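Local coordinates for GH26C (Muricauda sp. MAR_2010_75, PDB 6Q78), which probably hydrolyses internal beta-1,4-mannosidic linkages of mannans, as a family 26 glycoside hydrolase built on a TIM barrel, at residues 319-324 and 363-368; 195-200 and 253-258; 373-376 and 380-383; 55-60 and 65-70. One frame throughout, in Å; residues are numbered along the deposited sequence.

Contact 1: 319-324 and 363-368; sequences IVSDLA and NDVKIG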
loop_
_atom_site.group_PDB
_atom_site.type_symbol
_atom_site.label_atom_id
_atom_site.label_comp_id
_atom_site.label_asym_id
_atom_site.label_seq_id
_atom_site.Cartn_x
_atom_site.Cartn_y
_atom_site.Cartn_z
ATOM N N ILE A 319 -7.126 3.645 -16.278
ATOM C CA ILE A 319 -7.119 2.226 -16.621
ATOM C C ILE A 319 -7.393 1.389 -15.378
ATOM O O ILE A 319 -8.194 0.450 -15.407
ATOM C CB ILE A 319 -5.764 1.837 -17.232
ATOM C CG1 ILE A 319 -5.618 2.409 -18.657
ATOM C CG2 ILE A 319 -5.590 0.346 -17.218
ATOM C CD1 ILE A 319 -4.177 2.276 -19.173
ATOM N N VAL A 320 -6.634 1.638 -14.304
ATOM C CA VAL A 320 -6.858 0.920 -13.052
ATOM C C VAL A 320 -8.291 1.112 -12.585
ATOM O O VAL A 320 -8.961 0.157 -12.169
ATOM C CB VAL A 320 -5.846 1.376 -11.984
ATOM C CG1 VAL A 320 -6.035 0.629 -10.625
ATOM C CG2 VAL A 320 -4.397 1.198 -12.516
ATOM N N SER A 321 -8.752 2.364 -12.581
ATOM C CA SER A 321 -10.101 2.659 -12.093
ATOM C C SER A 321 -11.168 1.961 -12.943
ATOM O O SER A 321 -12.148 1.422 -12.404
ATOM C CB SER A 321 -10.296 4.176 -12.075
ATOM O OG SER A 321 -11.632 4.550 -11.787
ATOM N N ASP A 322 -10.985 1.940 -14.266
ATOM C CA ASP A 322 -11.945 1.247 -15.130
ATOM C C ASP A 322 -11.975 -0.249 -14.842
ATOM O O ASP A 322 -13.054 -0.865 -14.816
ATOM C CB ASP A 322 -11.613 1.447 -16.613
ATOM C CG ASP A 322 -12.004 2.812 -17.143
ATOM O OD1 ASP A 322 -12.805 3.521 -16.482
ATOM O OD2 ASP A 322 -11.531 3.155 -18.266
ATOM N N LEU A 323 -10.801 -0.863 -14.663
ATOM C CA LEU A 323 -10.779 -2.294 -14.387
ATOM C C LEU A 323 -11.396 -2.605 -13.033
ATOM O O LEU A 323 -12.099 -3.613 -12.879
ATOM C CB LEU A 323 -9.348 -2.807 -14.420
ATOM C CG LEU A 323 -8.743 -2.961 -15.798
ATOM C CD1 LEU A 323 -7.245 -3.260 -15.592
ATOM C CD2 LEU A 323 -9.439 -4.080 -16.578
ATOM N N ALA A 324 -11.135 -1.758 -12.029
ATOM C CA ALA A 324 -11.763 -1.962 -10.724
ATOM C C ALA A 324 -13.286 -1.845 -10.802
ATOM O O ALA A 324 -14.015 -2.591 -10.137
ATOM C CB ALA A 324 -11.185 -0.958 -9.725
ATOM N N ASN A 363 -11.607 13.042 -15.367
ATOM C CA ASN A 363 -12.166 11.954 -16.162
ATOM C C ASN A 363 -12.779 10.866 -15.283
ATOM O O ASN A 363 -12.721 9.676 -15.609
ATOM C CB ASN A 363 -11.134 11.377 -17.143
ATOM C CG ASN A 363 -11.777 10.633 -18.311
ATOM O OD1 ASN A 363 -12.925 10.909 -18.693
ATOM N ND2 ASN A 363 -11.036 9.690 -18.887
ATOM N N ASP A 364 -13.359 11.262 -14.151
ATOM C CA ASP A 364 -14.144 10.338 -13.320
ATOM C C ASP A 364 -13.340 9.127 -12.821
ATOM O O ASP A 364 -13.867 8.023 -12.718
ATOM C CB ASP A 364 -15.416 9.901 -14.053
ATOM C CG ASP A 364 -16.310 11.081 -14.372
ATOM O OD1 ASP A 364 -16.816 11.696 -13.404
ATOM O OD2 ASP A 364 -16.494 11.411 -15.568
ATOM N N VAL A 365 -12.058 9.331 -12.505
ATOM C CA VAL A 365 -11.296 8.316 -11.772
ATOM C C VAL A 365 -11.969 8.055 -10.424
ATOM O O VAL A 365 -12.431 8.983 -9.745
ATOM C CB VAL A 365 -9.837 8.794 -11.604
ATOM C CG1 VAL A 365 -9.057 7.944 -10.575
ATOM C CG2 VAL A 365 -9.087 8.798 -12.958
ATOM N N LYS A 366 -12.053 6.777 -10.040
ATOM C CA LYS A 366 -12.606 6.347 -8.755
ATOM C C LYS A 366 -11.559 5.514 -8.029
ATOM O O LYS A 366 -11.246 4.391 -8.450
ATOM C CB LYS A 366 -13.884 5.534 -8.951
ATOM C CG LYS A 366 -15.034 6.321 -9.546
ATOM C CD LYS A 366 -16.253 5.426 -9.742
ATOM C CE LYS A 366 -17.355 6.189 -10.438
ATOM N NZ LYS A 366 -18.463 5.262 -10.811
ATOM N N ILE A 367 -11.017 6.040 -6.919
ATOM C CA ILE A 367 -10.016 5.319 -6.136
ATOM C C ILE A 367 -10.413 5.383 -4.669
ATOM O O ILE A 367 -10.984 6.376 -4.218
ATOM C CB ILE A 367 -8.591 5.897 -6.306
ATOM C CG1 ILE A 367 -8.592 7.412 -6.072
ATOM C CG2 ILE A 367 -7.977 5.524 -7.676
ATOM C CD1 ILE A 367 -7.210 7.959 -5.672
ATOM N N GLY A 368 -10.078 4.327 -3.925
ATOM C CA GLY A 368 -10.411 4.318 -2.507
ATOM C C GLY A 368 -9.410 5.087 -1.683
ATOM O O GLY A 368 -9.769 5.673 -0.652
HETATM O O HOH W 1 -12.740 2.223 -9.678
#
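The flat peptide group joining Val-365 to Lys-366 is met by the Ser-321 hydroxyl from its N-H side, not over a face. Lys-366 N donates to Ser-321 OG at 2.9 Å, with a nearly straight N-H...O angle of 162°. The next peptide is approached at its carbonyl: water 1 donates to Lys-366 O and also to Ser-321 O, at 2.9 Å in each case, and so ties the two backbones together one step further along. The serine reaches across because its OG is anti to its own backbone N (chi1 172°) and lies beside the carbonyl carbon, which brings hydroxyl and carbonyl together to serve one incoming chain. Apolar contact is slight, with Ser-321 CB 4.2 Å from Val-365 CG1. Lys-366 CB passes 3.8 Å from Ser-321 OG, and beyond CG its chain runs extended away from Ser-321 to a salt bridge between NZ and Glu-325, with Gln-78 as a further partner. Between the segments, this side chain and one water make the polar link; Glu-325 and Lys-318, on the same helix, also tie Lys-366 NZ and Asn-363 O.

In the TIM barrel, helix 306-327 belongs to the outer layer and leads into strand 330-336, against which Val-320 and Ala-324 pack through Ala-331. The 363-368 segment descends from helix 351-361 and enters the adjacent parallel strand 369-372, while Val-365 rests on Asn-314 and Leu-317, earlier in helix 306-327.

Contact 2: 195-200 and 253-258; sequences YYKQKL and VTYLKN
Lys-197 lays its aliphatic chain over one face of the Tyr-255 ring, the two side chains crossing at about a right angle. CG of Lys-197 stands 4.2 Å from the Tyr-255 ring centroid and 24° off the normal, a CH-pi contact offset toward the phenol end, and Lys-197 CB comes within 3.7 Å of Tyr-255 OH. Leu-200 CD1 touches Tyr-255 CD2 at 3.8 Å, and Tyr-255 OH is hydrogen-bonded to Glu-201. The ring reaches this place because CG of Tyr-255 is anti to its backbone N (chi1 -163°), which throws it out across the groove. Helices 193-208 and 242-259 are neighbours in the outer layer of the TIM barrel, leading into the adjacent strands 220-223 and 265-269; their local axes stay 10.8 Å apart and cross at -44°, a gap that the tyrosine spans. Cut back to an alanine, this position would probably leave the lysine methylenes and Leu-200 without their shared surface and Glu-201 without the phenol. Leu-256 CD2 rests 3.8 Å from Leu-200 O, but the leucine side chains meet more loosely, Leu-256 CD2 to Leu-200 CB being 4.4 Å. Toward solvent, Lys-197 and Tyr-255 are partly exposed, and Lys-197 NZ has a long, weak ion pair with Asp-194.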
loop_
_atom_site.group_PDB
_atom_site.type_symbol
_atom_site.label_atom_id
_atom_site.label_comp_id
_atom_site.label_asym_id
_atom_site.label_seq_id
_atom_site.Cartn_x
_atom_site.Cartn_y
_atom_site.Cartn_z
ATOM N N TYR A 195 11.747 -22.076 3.567
ATOM C CA TYR A 195 12.111 -20.774 4.129
ATOM C C TYR A 195 11.011 -19.747 3.892
ATOM O O TYR A 195 10.642 -18.968 4.799
ATOM C CB TYR A 195 13.395 -20.317 3.435
ATOM C CG TYR A 195 13.871 -18.913 3.731
ATOM C CD1 TYR A 195 13.448 -17.842 2.969
ATOM C CD2 TYR A 195 14.792 -18.662 4.729
ATOM C CE1 TYR A 195 13.907 -16.560 3.200
ATOM C CE2 TYR A 195 15.248 -17.358 4.977
ATOM C CZ TYR A 195 14.810 -16.328 4.186
ATOM O OH TYR A 195 15.265 -15.047 4.416
ATOM N N TYR A 196 10.484 -19.716 2.668
ATOM C CA TYR A 196 9.438 -18.742 2.353
ATOM C C TYR A 196 8.148 -19.041 3.122
ATOM O O TYR A 196 7.487 -18.116 3.622
ATOM C CB TYR A 196 9.174 -18.758 0.846
ATOM C CG TYR A 196 8.106 -17.797 0.414
ATOM C CD1 TYR A 196 8.204 -16.445 0.742
ATOM C CD2 TYR A 196 6.989 -18.224 -0.311
ATOM C CE1 TYR A 196 7.230 -15.527 0.353
ATOM C CE2 TYR A 196 5.991 -17.293 -0.729
ATOM C CZ TYR A 196 6.136 -15.958 -0.369
ATOM O OH TYR A 196 5.203 -15.009 -0.701
ATOM N N LYS A 197 7.776 -20.314 3.246
ATOM C CA LYS A 197 6.604 -20.647 4.052
ATOM C C LYS A 197 6.769 -20.153 5.478
ATOM O O LYS A 197 5.812 -19.649 6.068
ATOM C CB LYS A 197 6.312 -22.146 4.001
ATOM C CG LYS A 197 5.727 -22.593 2.654
ATOM C CD LYS A 197 5.278 -24.070 2.636
ATOM C CE LYS A 197 6.370 -25.057 2.820
ATOM N NZ LYS A 197 5.660 -26.378 2.675
ATOM N N GLN A 198 7.988 -20.262 6.043
ATOM C CA GLN A 198 8.205 -19.770 7.405
ATOM C C GLN A 198 8.014 -18.264 7.485
ATOM O O GLN A 198 7.475 -17.758 8.477
ATOM C CB GLN A 198 9.596 -20.194 7.895
ATOM C CG GLN A 198 9.782 -20.050 9.407
ATOM C CD GLN A 198 9.957 -18.611 9.856
ATOM O OE1 GLN A 198 10.685 -17.832 9.238
ATOM N NE2 GLN A 198 9.272 -18.245 10.943
ATOM N N LYS A 199 8.441 -17.526 6.457
ATOM C CA LYS A 199 8.203 -16.078 6.460
ATOM C C LYS A 199 6.710 -15.763 6.420
ATOM O O LYS A 199 6.238 -14.840 7.100
ATOM C CB LYS A 199 8.894 -15.415 5.267
ATOM C CG LYS A 199 10.414 -15.559 5.220
ATOM C CD LYS A 199 11.086 -15.161 6.541
ATOM C CE LYS A 199 12.615 -15.103 6.319
ATOM N NZ LYS A 199 13.333 -14.702 7.593
ATOM N N LEU A 200 5.947 -16.494 5.586
ATOM C CA LEU A 200 4.496 -16.281 5.569
ATOM C C LEU A 200 3.869 -16.643 6.910
ATOM O O LEU A 200 2.908 -15.998 7.349
ATOM C CB LEU A 200 3.839 -17.075 4.435
ATOM C CG LEU A 200 4.315 -16.644 3.043
ATOM C CD1 LEU A 200 3.504 -17.504 2.077
ATOM C CD2 LEU A 200 4.078 -15.158 2.772
ATOM N N VAL A 253 -1.378 -16.102 -1.634
ATOM C CA VAL A 253 -2.734 -15.834 -1.143
ATOM C C VAL A 253 -3.335 -17.079 -0.503
ATOM O O VAL A 253 -3.925 -17.022 0.590
ATOM C CB VAL A 253 -3.602 -15.305 -2.291
ATOM C CG1 VAL A 253 -5.075 -15.242 -1.870
ATOM C CG2 VAL A 253 -3.096 -13.925 -2.684
ATOM N N THR A 254 -3.231 -18.227 -1.190
ATOM C CA THR A 254 -3.854 -19.436 -0.678
ATOM C C THR A 254 -3.205 -19.892 0.618
ATOM O O THR A 254 -3.897 -20.361 1.532
ATOM C CB THR A 254 -3.789 -20.499 -1.770
ATOM O OG1 THR A 254 -4.566 -20.050 -2.898
ATOM C CG2 THR A 254 -4.321 -21.848 -1.293
ATOM N N TYR A 255 -1.880 -19.765 0.729
ATOM C CA TYR A 255 -1.229 -20.212 1.953
ATOM C C TYR A 255 -1.651 -19.352 3.139
ATOM O O TYR A 255 -1.930 -19.880 4.229
ATOM C CB TYR A 255 0.287 -20.184 1.769
ATOM C CG TYR A 255 1.047 -21.003 2.803
ATOM C CD1 TYR A 255 1.047 -22.382 2.748
ATOM C CD2 TYR A 255 1.782 -20.396 3.811
ATOM C CE1 TYR A 255 1.738 -23.135 3.678
ATOM C CE2 TYR A 255 2.499 -21.151 4.741
ATOM C CZ TYR A 255 2.454 -22.515 4.674
ATOM O OH TYR A 255 3.146 -23.287 5.601
ATOM N N LEU A 256 -1.723 -18.031 2.942
ATOM C CA LEU A 256 -2.155 -17.148 4.026
ATOM C C LEU A 256 -3.629 -17.340 4.374
ATOM O O LEU A 256 -3.983 -17.505 5.551
ATOM C CB LEU A 256 -1.929 -15.699 3.636
ATOM C CG LEU A 256 -0.442 -15.305 3.689
ATOM C CD1 LEU A 256 -0.242 -13.994 2.974
ATOM C CD2 LEU A 256 -0.023 -15.165 5.142
ATOM N N LYS A 257 -4.497 -17.355 3.359
ATOM C CA LYS A 257 -5.942 -17.409 3.604
ATOM C C LYS A 257 -6.396 -18.789 4.057
ATOM O O LYS A 257 -7.185 -18.917 5.004
ATOM C CB LYS A 257 -6.672 -16.981 2.333
ATOM C CG LYS A 257 -8.164 -17.281 2.321
ATOM C CD LYS A 257 -8.809 -16.627 1.087
ATOM C CE LYS A 257 -8.328 -17.216 -0.204
ATOM N NZ LYS A 257 -8.970 -18.542 -0.361
ATOM N N ASN A 258 -5.913 -19.842 3.407
ATOM C CA ASN A 258 -6.411 -21.183 3.653
ATOM C C ASN A 258 -5.544 -21.944 4.655
ATOM O O ASN A 258 -6.025 -22.314 5.725
ATOM C CB ASN A 258 -6.576 -21.914 2.312
ATOM C CG ASN A 258 -7.583 -21.213 1.411
ATOM O OD1 ASN A 258 -7.295 -20.884 0.264
ATOM N ND2 ASN A 258 -8.763 -20.964 1.941
#

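Contact 3: 373-376 and 380-383; sequences WYNY and YCTP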
loop_
_atom_site.group_PDB
_atom_site.type_symbol
_atom_site.label_atom_id
_atom_site.label_comp_id
_atom_site.label_asym_id
_atom_site.label_seq_id
_atom_site.Cartn_x
_atom_site.Cartn_y
_atom_site.Cartn_z
ATOM N N TRP A 373 4.800 8.299 0.218
ATOM C CA TRP A 373 5.898 7.650 0.916
ATOM C C TRP A 373 6.275 8.462 2.158
ATOM O O TRP A 373 5.721 9.529 2.418
ATOM C CB TRP A 373 7.079 7.382 -0.032
ATOM C CG TRP A 373 7.959 6.280 0.448
ATOM C CD1 TRP A 373 9.294 6.369 0.739
ATOM C CD2 TRP A 373 7.583 4.909 0.707
ATOM N NE1 TRP A 373 9.769 5.157 1.181
ATOM C CE2 TRP A 373 8.749 4.241 1.164
ATOM C CE3 TRP A 373 6.386 4.188 0.585
ATOM C CZ2 TRP A 373 8.751 2.885 1.519
ATOM C CZ3 TRP A 373 6.388 2.834 0.945
ATOM C CH2 TRP A 373 7.567 2.206 1.410
ATOM N N TYR A 374 7.209 7.948 2.952
ATOM C CA TYR A 374 7.528 8.604 4.216
ATOM C C TYR A 374 8.341 9.888 4.017
ATOM O O TYR A 374 9.043 10.081 3.009
ATOM C CB TYR A 374 8.193 7.669 5.234
ATOM C CG TYR A 374 9.376 6.833 4.800
ATOM C CD1 TYR A 374 10.570 7.411 4.382
ATOM C CD2 TYR A 374 9.304 5.444 4.863
ATOM C CE1 TYR A 374 11.679 6.606 4.034
ATOM C CE2 TYR A 374 10.391 4.652 4.525
ATOM C CZ TYR A 374 11.549 5.232 4.122
ATOM O OH TYR A 374 12.635 4.424 3.777
ATOM N N ASN A 375 8.264 10.757 5.019
ATOM C CA ASN A 375 9.230 11.848 5.184
ATOM C C ASN A 375 10.382 11.347 6.035
ATOM O O ASN A 375 10.170 10.565 6.958
ATOM C CB ASN A 375 8.562 13.004 5.940
ATOM C CG ASN A 375 7.509 13.751 5.119
ATOM O OD1 ASN A 375 7.412 13.623 3.898
ATOM N ND2 ASN A 375 6.705 14.562 5.824
ATOM N N TYR A 376 11.603 11.786 5.725
ATOM C CA TYR A 376 12.758 11.230 6.421
ATOM C C TYR A 376 13.933 12.191 6.321
ATOM O O TYR A 376 14.297 12.607 5.220
ATOM C CB TYR A 376 13.141 9.893 5.755
ATOM C CG TYR A 376 14.330 9.206 6.389
ATOM C CD1 TYR A 376 14.203 8.519 7.585
ATOM C CD2 TYR A 376 15.571 9.246 5.788
ATOM C CE1 TYR A 376 15.299 7.887 8.169
ATOM C CE2 TYR A 376 16.663 8.621 6.359
ATOM C CZ TYR A 376 16.513 7.941 7.545
ATOM O OH TYR A 376 17.611 7.317 8.104
ATOM N N TYR A 380 11.322 15.336 2.077
ATOM C CA TYR A 380 9.914 15.253 2.427
ATOM C C TYR A 380 9.079 15.159 1.167
ATOM O O TYR A 380 9.405 15.752 0.133
ATOM C CB TYR A 380 9.453 16.479 3.267
ATOM C CG TYR A 380 9.497 17.859 2.589
ATOM C CD1 TYR A 380 10.676 18.581 2.512
ATOM C CD2 TYR A 380 8.341 18.441 2.068
ATOM C CE1 TYR A 380 10.719 19.851 1.927
ATOM C CE2 TYR A 380 8.367 19.729 1.482
ATOM C CZ TYR A 380 9.564 20.423 1.415
ATOM O OH TYR A 380 9.638 21.706 0.865
ATOM N N CYS A 381 7.984 14.415 1.268
ATOM C CA CYS A 381 6.989 14.484 0.217
ATOM C C CYS A 381 5.640 14.972 0.711
ATOM O O CYS A 381 4.723 15.117 -0.098
ATOM C CB CYS A 381 6.858 13.155 -0.544
ATOM S SG CYS A 381 6.178 11.801 0.436
ATOM N N THR A 382 5.491 15.212 2.016
ATOM C CA THR A 382 4.398 16.053 2.487
ATOM C C THR A 382 5.012 17.126 3.377
ATOM O O THR A 382 5.936 16.848 4.155
ATOM C CB THR A 382 3.338 15.248 3.288
ATOM O OG1 THR A 382 3.941 14.645 4.446
ATOM C CG2 THR A 382 2.644 14.192 2.401
ATOM N N PRO A 383 4.548 18.372 3.267
ATOM C CA PRO A 383 5.225 19.478 3.956
ATOM C C PRO A 383 4.767 19.614 5.401
ATOM O O PRO A 383 3.742 19.059 5.823
ATOM C CB PRO A 383 4.780 20.709 3.153
ATOM C CG PRO A 383 3.383 20.337 2.700
ATOM C CD PRO A 383 3.528 18.845 2.316
#
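The side-chain amide of Asn-375 makes four hydrogen bonds to the backbone and side chain of 381-382. Its OD1 accepts twice: Thr-382 N, 3.1 Å from Asn-375 OD1, lies in the carbonyl plane on a lone pair, whereas Cys-381 N, at 2.8 Å from the same oxygen, is tilted 28° out of that plane. On the other branch, Asn-375 ND2 donates to Thr-382 O at 2.9 Å and to Thr-382 OG1 at 3.1 Å, both bonds rather bent and both partners 30° out of the amide plane. With CG beside its backbone N (chi1 -71°), the asparagine holds its amide within the turn of the second segment, and the bonds on both branches fix which end is oxygen and which nitrogen. Cys-381 SG approaches the backbone of the first segment, 3.0 Å from Trp-373 O.

In the next shell, Gln-85 spans the two segments: its NE2 donates to Trp-373 O and its OE1 pairs with Thr-382 OG1. Asp-101 is a further acceptor for Asn-375 ND2, and Ser-91 bonds to Asn-375 O. Trp-373 turns its indole away from this network, NE1 3.4 Å above the plane of the Tyr-374 ring, and a bound Tris molecule lies about 3 Å from the tryptophan side chain, consistent with a place beside the substrate cleft.

The first segment leaves the C-terminal end of barrel strand 369-372, beside strand 81-86, which supplies Gln-85. The second segment follows on from short strand 379-380, antiparallel to 340-341, and its Thr-382 and Pro-383 pack on Phe-393 of helix 390-397.

Contact 4: 55-60 and 65-70; sequences SFMVNP and ETVALF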
loop_
_atom_site.group_PDB
_atom_site.type_symbol
_atom_site.label_atom_id
_atom_site.label_comp_id
_atom_site.label_asym_id
_atom_site.label_seq_id
_atom_site.Cartn_x
_atom_site.Cartn_y
_atom_site.Cartn_z
ATOM N N SER A 55 -19.270 -11.844 -1.258
ATOM C CA SER A 55 -19.235 -12.538 -2.538
ATOM C C SER A 55 -18.293 -11.879 -3.541
ATOM O O SER A 55 -18.049 -12.460 -4.609
ATOM C CB SER A 55 -20.652 -12.680 -3.117
ATOM O OG SER A 55 -21.126 -11.427 -3.596
ATOM N N PHE A 56 -17.750 -10.701 -3.215
ATOM C CA PHE A 56 -16.841 -9.977 -4.096
ATOM C C PHE A 56 -15.420 -9.939 -3.571
ATOM O O PHE A 56 -14.573 -9.261 -4.168
ATOM C CB PHE A 56 -17.358 -8.558 -4.322
ATOM C CG PHE A 56 -18.679 -8.547 -4.983
ATOM C CD1 PHE A 56 -18.779 -8.846 -6.326
ATOM C CD2 PHE A 56 -19.843 -8.352 -4.245
ATOM C CE1 PHE A 56 -20.007 -8.881 -6.945
ATOM C CE2 PHE A 56 -21.070 -8.401 -4.866
ATOM C CZ PHE A 56 -21.144 -8.659 -6.205
ATOM N N MET A 57 -15.146 -10.654 -2.486
ATOM C CA MET A 57 -13.870 -10.619 -1.782
ATOM C C MET A 57 -13.032 -11.865 -2.054
ATOM O O MET A 57 -13.560 -12.964 -2.250
ATOM C CB MET A 57 -14.088 -10.505 -0.280
ATOM C CG MET A 57 -14.690 -9.169 0.076
ATOM S SD MET A 57 -15.111 -9.032 1.831
ATOM C CE MET A 57 -13.466 -9.172 2.593
ATOM N N VAL A 58 -11.698 -11.686 -2.042
ATOM C CA VAL A 58 -10.813 -12.850 -2.131
ATOM C C VAL A 58 -11.159 -13.842 -1.031
ATOM O O VAL A 58 -11.188 -15.067 -1.248
ATOM C CB VAL A 58 -9.335 -12.409 -2.042
ATOM C CG1 VAL A 58 -8.432 -13.621 -1.831
ATOM C CG2 VAL A 58 -8.953 -11.716 -3.296
ATOM N N ASN A 59 -11.410 -13.334 0.175
ATOM C CA ASN A 59 -11.699 -14.210 1.309
ATOM C C ASN A 59 -13.125 -13.982 1.785
ATOM O O ASN A 59 -13.376 -13.086 2.601
ATOM C CB ASN A 59 -10.698 -13.993 2.442
ATOM C CG ASN A 59 -10.963 -14.891 3.608
ATOM O OD1 ASN A 59 -11.805 -15.801 3.520
ATOM N ND2 ASN A 59 -10.238 -14.669 4.709
ATOM N N PRO A 60 -14.094 -14.749 1.284
ATOM C CA PRO A 60 -15.470 -14.594 1.769
ATOM C C PRO A 60 -15.638 -14.942 3.244
ATOM O O PRO A 60 -16.703 -14.658 3.803
ATOM C CB PRO A 60 -16.264 -15.548 0.868
ATOM C CG PRO A 60 -15.269 -16.523 0.396
ATOM C CD PRO A 60 -13.985 -15.781 0.239
ATOM N N GLU A 65 -15.088 -6.896 10.300
ATOM C CA GLU A 65 -14.482 -5.585 10.079
ATOM C C GLU A 65 -13.720 -5.537 8.759
ATOM O O GLU A 65 -13.593 -4.461 8.160
ATOM C CB GLU A 65 -13.519 -5.228 11.221
ATOM C CG GLU A 65 -14.190 -4.934 12.572
ATOM C CD GLU A 65 -14.784 -6.160 13.258
ATOM O OE1 GLU A 65 -14.419 -7.330 12.981
ATOM O OE2 GLU A 65 -15.680 -5.961 14.112
ATOM N N THR A 66 -13.170 -6.684 8.297
ATOM C CA THR A 66 -12.474 -6.720 7.014
ATOM C C THR A 66 -13.468 -6.592 5.865
ATOM O O THR A 66 -13.198 -5.887 4.889
ATOM C CB THR A 66 -11.668 -8.024 6.919
ATOM O OG1 THR A 66 -10.790 -8.119 8.047
ATOM C CG2 THR A 66 -10.837 -8.105 5.637
ATOM N N VAL A 67 -14.621 -7.253 5.980
ATOM C CA VAL A 67 -15.704 -7.094 5.007
ATOM C C VAL A 67 -16.160 -5.634 4.969
ATOM O O VAL A 67 -16.361 -5.042 3.891
ATOM C CB VAL A 67 -16.872 -8.035 5.369
ATOM C CG1 VAL A 67 -18.080 -7.798 4.411
ATOM C CG2 VAL A 67 -16.429 -9.517 5.305
ATOM N N ALA A 68 -16.354 -5.036 6.154
ATOM C CA ALA A 68 -16.781 -3.636 6.186
ATOM C C ALA A 68 -15.740 -2.737 5.527
ATOM O O ALA A 68 -16.092 -1.810 4.781
ATOM C CB ALA A 68 -17.046 -3.199 7.625
ATOM N N LEU A 69 -14.447 -2.987 5.787
ATOM C CA LEU A 69 -13.419 -2.176 5.136
ATOM C C LEU A 69 -13.536 -2.239 3.612
ATOM O O LEU A 69 -13.469 -1.203 2.929
ATOM C CB LEU A 69 -12.040 -2.604 5.617
ATOM C CG LEU A 69 -10.884 -1.893 4.923
ATOM C CD1 LEU A 69 -10.838 -0.408 5.203
ATOM C CD2 LEU A 69 -9.564 -2.536 5.322
ATOM N N PHE A 70 -13.701 -3.442 3.056
ATOM C CA PHE A 70 -13.837 -3.556 1.607
ATOM C C PHE A 70 -15.047 -2.760 1.123
ATOM O O PHE A 70 -14.947 -1.956 0.184
ATOM C CB PHE A 70 -13.939 -5.037 1.218
ATOM C CG PHE A 70 -14.007 -5.271 -0.257
ATOM C CD1 PHE A 70 -15.207 -5.090 -0.948
ATOM C CD2 PHE A 70 -12.863 -5.684 -0.957
ATOM C CE1 PHE A 70 -15.279 -5.333 -2.327
ATOM C CE2 PHE A 70 -12.938 -5.935 -2.311
ATOM C CZ PHE A 70 -14.143 -5.739 -3.010
#
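Met-57 engages the Phe-70 ring chiefly through a methylene, with its sulfur set off to one side. CG of Met-57 sits over one face of Phe-70, 4.1 Å from the ring centroid and 15° off the normal, in a CH-pi contact, while Met-57 SD lies obliquely at 5.0 Å from that centroid, a Met-aromatic contact. The two side chains slide past each other in opposite directions, which carries the thioether along the helix from Phe-70 to Val-67. There Met-57 SD meets Val-67 CG2 at 3.7 Å, crossing it at about a right angle. The bend at the end of the methionine (chi3 63°) brings its methyl over the helix backbone, CE standing 4.0 Å from Thr-66 O. At the far end of the ring, Phe-56 O comes within 3.7 Å of Phe-70 CZ. An alanine in place of Met-57 is likely to bare this face of Phe-70 and open a gap beside Val-67, giving the ring more scope to turn.

The contact folds 55-60 back on helix 64-76, which begins a few residues later in the chain. Met-57, Thr-66 and Leu-69 all pack on Leu-266 near the beginning of barrel strand 265-269, so the helix and its lead-in lie by the N-terminal ends of the strands. Val-58 packs on Val-253 of helix 242-259, and its N-H is bonded to Asp-292, just ahead of strand 293-298.

How the contacts relate
All four contacts belong to one TIM barrel, but they serve different parts of it. Contact 3 lies at the C-terminal end of the strands, where a Tris molecule, probably from the crystallisation liquor, lies near Trp-373, consistent with the substrate pocket expected there; its centre is about 25 Å from that of contact 1, 32 Å from contact 2 and 31 Å from contact 4, the last two lying across the chain's centre from it. Contacts 2 and 4 touch directly, Lys-257 CD meeting Asn-59 CB at 3.5 Å, and so join helix 242-259 to the lead-in of helix 64-76. Contact 1 approaches contact 4 to about 8 Å between nearest atoms without touching it.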